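Local coordinates for protein CD180 antigen (Mus musculus, PDB 3T6Q) that may cooperate with MD-1 and TLR4 to mediate the innate immune response of B cells to bacterial lipopolysaccharide, leading to NF-kappa-B activation, at residues A[217-222]-A[249-254]. Numbering follows the deposited sequence. Where two conformers were deposited one is given.
Sequences VIFKGL and EGLCEM. With CU (copper (II) ion), chain J.
M254 reaches across to L222 and F219 and supplies much of the apolar contact between residues 217-222 and 249-254. In one of its two conformers the chain bends at the last torsion (chi3 61°), which brings M254 CE to 3.5 Å from L222 CB. In that conformer M254 SD sits at the edge of the F219 ring, near its plane, with 4.3 Å to F219 CD1. Next to it, F219 and L251 run side by side in the same direction, and L251 CD1 comes to 4.0 Å from F219 CE1. Where the two backbones draw together, G250 CA lies 4.6 Å from K220 CA and 3.8 Å from F219 O, a closeness possible because G250 has no CB: the place of one is taken up by F219 C and K220 N of the helix backbone. The polar link is a water that donates to F219 O and to G250 O, 2.8 Å from each. At the far side of the 3-10 turn, E249 OE2 binds the copper ion at 2.0 Å together with H275, and C252 is disulfide-bonded to C276. This is packing between successive turns of the leucine-rich-repeat solenoid: helix 215-221 lies against the 3-10 turn preceding strand 255-260, F219 meeting I259 and L251 meeting V256, while L222 and M254 both rest on I227 and L230 of the intervening strand 226-231.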
loop_
_atom_site.group_PDB
_atom_site.type_symbol
_atom_site.label_atom_id
_atom_site.label_comp_id
_atom_site.label_asym_id
_atom_site.label_seq_id
_atom_site.Cartn_x
_atom_site.Cartn_y
_atom_site.Cartn_z
ATOM N N VAL A 217 18.113 -19.636 -5.713
ATOM C CA VAL A 217 17.580 -18.876 -6.841
ATOM C C VAL A 217 18.401 -17.635 -7.132
ATOM O O VAL A 217 18.662 -17.343 -8.303
ATOM C CB VAL A 217 16.081 -18.489 -6.639
ATOM C CG1 VAL A 217 15.683 -17.249 -7.437
ATOM C CG2 VAL A 217 15.187 -19.655 -6.994
ATOM N N ILE A 218 18.807 -16.920 -6.073
ATOM C CA ILE A 218 19.577 -15.693 -6.221
ATOM C C ILE A 218 20.967 -15.986 -6.827
ATOM O O ILE A 218 21.388 -15.331 -7.788
ATOM C CB ILE A 218 19.778 -14.943 -4.846
ATOM C CG1 ILE A 218 18.452 -14.519 -4.202
ATOM C CG2 ILE A 218 20.664 -13.716 -5.008
ATOM C CD1 ILE A 218 17.521 -13.656 -5.042
ATOM N N PHE A 219 21.712 -16.903 -6.210
ATOM C CA PHE A 219 23.054 -17.230 -6.714
ATOM C C PHE A 219 22.999 -17.715 -8.168
ATOM O O PHE A 219 23.775 -17.267 -9.004
ATOM C CB PHE A 219 23.760 -18.262 -5.820
ATOM C CG PHE A 219 24.180 -17.709 -4.456
ATOM C CD1 PHE A 219 25.139 -16.722 -4.356
ATOM C CD2 PHE A 219 23.582 -18.190 -3.290
ATOM C CE1 PHE A 219 25.507 -16.201 -3.110
ATOM C CE2 PHE A 219 23.935 -17.685 -2.050
ATOM C CZ PHE A 219 24.912 -16.706 -1.963
ATOM N N LYS A 220 22.078 -18.620 -8.470
ATOM C CA LYS A 220 21.925 -19.058 -9.850
ATOM C C LYS A 220 21.569 -17.904 -10.821
ATOM O O LYS A 220 22.175 -17.759 -11.895
ATOM C CB LYS A 220 20.937 -20.224 -9.917
ATOM C CG LYS A 220 20.589 -20.693 -11.328
ATOM C CD LYS A 220 19.487 -21.748 -11.242
ATOM C CE LYS A 220 19.919 -22.901 -10.337
ATOM N NZ LYS A 220 18.983 -24.063 -10.456
ATOM N N GLY A 221 20.631 -17.052 -10.416
ATOM C CA GLY A 221 20.180 -15.931 -11.233
ATOM C C GLY A 221 21.247 -14.884 -11.463
ATOM O O GLY A 221 21.257 -14.234 -12.488
ATOM N N LEU A 222 22.173 -14.740 -10.521
ATOM C CA LEU A 222 23.252 -13.740 -10.639
ATOM C C LEU A 222 24.477 -14.189 -11.439
ATOM O O LEU A 222 25.500 -13.475 -11.502
ATOM C CB LEU A 222 23.731 -13.307 -9.240
ATOM C CG LEU A 222 22.704 -12.610 -8.325
ATOM C CD1 LEU A 222 23.386 -12.088 -7.061
ATOM C CD2 LEU A 222 21.961 -11.475 -9.000
ATOM N N GLU A 249 26.220 -22.937 -4.897
ATOM C CA GLU A 249 26.807 -23.406 -6.182
ATOM C C GLU A 249 26.996 -22.283 -7.211
ATOM O O GLU A 249 28.054 -22.197 -7.852
ATOM C CB GLU A 249 25.933 -24.550 -6.740
ATOM C CG GLU A 249 26.089 -25.849 -5.940
ATOM C CD GLU A 249 27.465 -26.497 -6.096
ATOM O OE1 GLU A 249 27.620 -27.360 -7.018
ATOM O OE2 GLU A 249 28.418 -26.181 -5.319
ATOM N N GLY A 250 25.988 -21.405 -7.348
ATOM C CA GLY A 250 26.047 -20.290 -8.321
ATOM C C GLY A 250 27.175 -19.302 -8.075
ATOM O O GLY A 250 27.635 -18.598 -8.981
ATOM N N LEU A 251 27.639 -19.211 -6.844
ATOM C CA LEU A 251 28.724 -18.245 -6.560
ATOM C C LEU A 251 30.031 -18.527 -7.327
ATOM O O LEU A 251 30.848 -17.625 -7.495
ATOM C CB LEU A 251 29.039 -18.251 -5.053
ATOM C CG LEU A 251 29.775 -17.102 -4.387
ATOM C CD1 LEU A 251 29.110 -15.763 -4.723
ATOM C CD2 LEU A 251 29.686 -17.356 -2.873
ATOM N N CYS A 252 30.222 -19.782 -7.748
ATOM C CA CYS A 252 31.389 -20.199 -8.513
ATOM C C CYS A 252 31.403 -19.565 -9.922
ATOM O O CYS A 252 32.439 -19.624 -10.625
ATOM C CB CYS A 252 31.423 -21.757 -8.611
ATOM S SG CYS A 252 32.320 -22.565 -7.273
ATOM N N GLU A 253 30.259 -19.004 -10.355
ATOM C CA GLU A 253 30.152 -18.392 -11.687
ATOM C C GLU A 253 29.889 -16.885 -11.657
ATOM O O GLU A 253 29.267 -16.361 -12.573
ATOM C CB GLU A 253 29.048 -19.076 -12.495
ATOM C CG GLU A 253 29.229 -20.592 -12.592
ATOM C CD GLU A 253 28.380 -21.207 -13.694
ATOM O OE1 GLU A 253 27.217 -21.639 -13.425
ATOM O OE2 GLU A 253 28.876 -21.250 -14.848
ATOM N N MET A 254 30.382 -16.241 -10.589
ATOM C CA MET A 254 30.102 -14.848 -10.250
ATOM C C MET A 254 31.368 -14.199 -9.744
ATOM O O MET A 254 32.267 -14.856 -9.244
ATOM C CB MET A 254 29.058 -14.772 -9.120
ATOM C CG MET A 254 27.661 -15.168 -9.532
ATOM S SD MET A 254 26.626 -15.238 -8.069
ATOM C CE MET A 254 26.727 -13.538 -7.477
HETATM CU CU CU J . 30.144 -27.166 -5.563
HETATM O O HOH W 1 25.574 -18.311 -10.878
#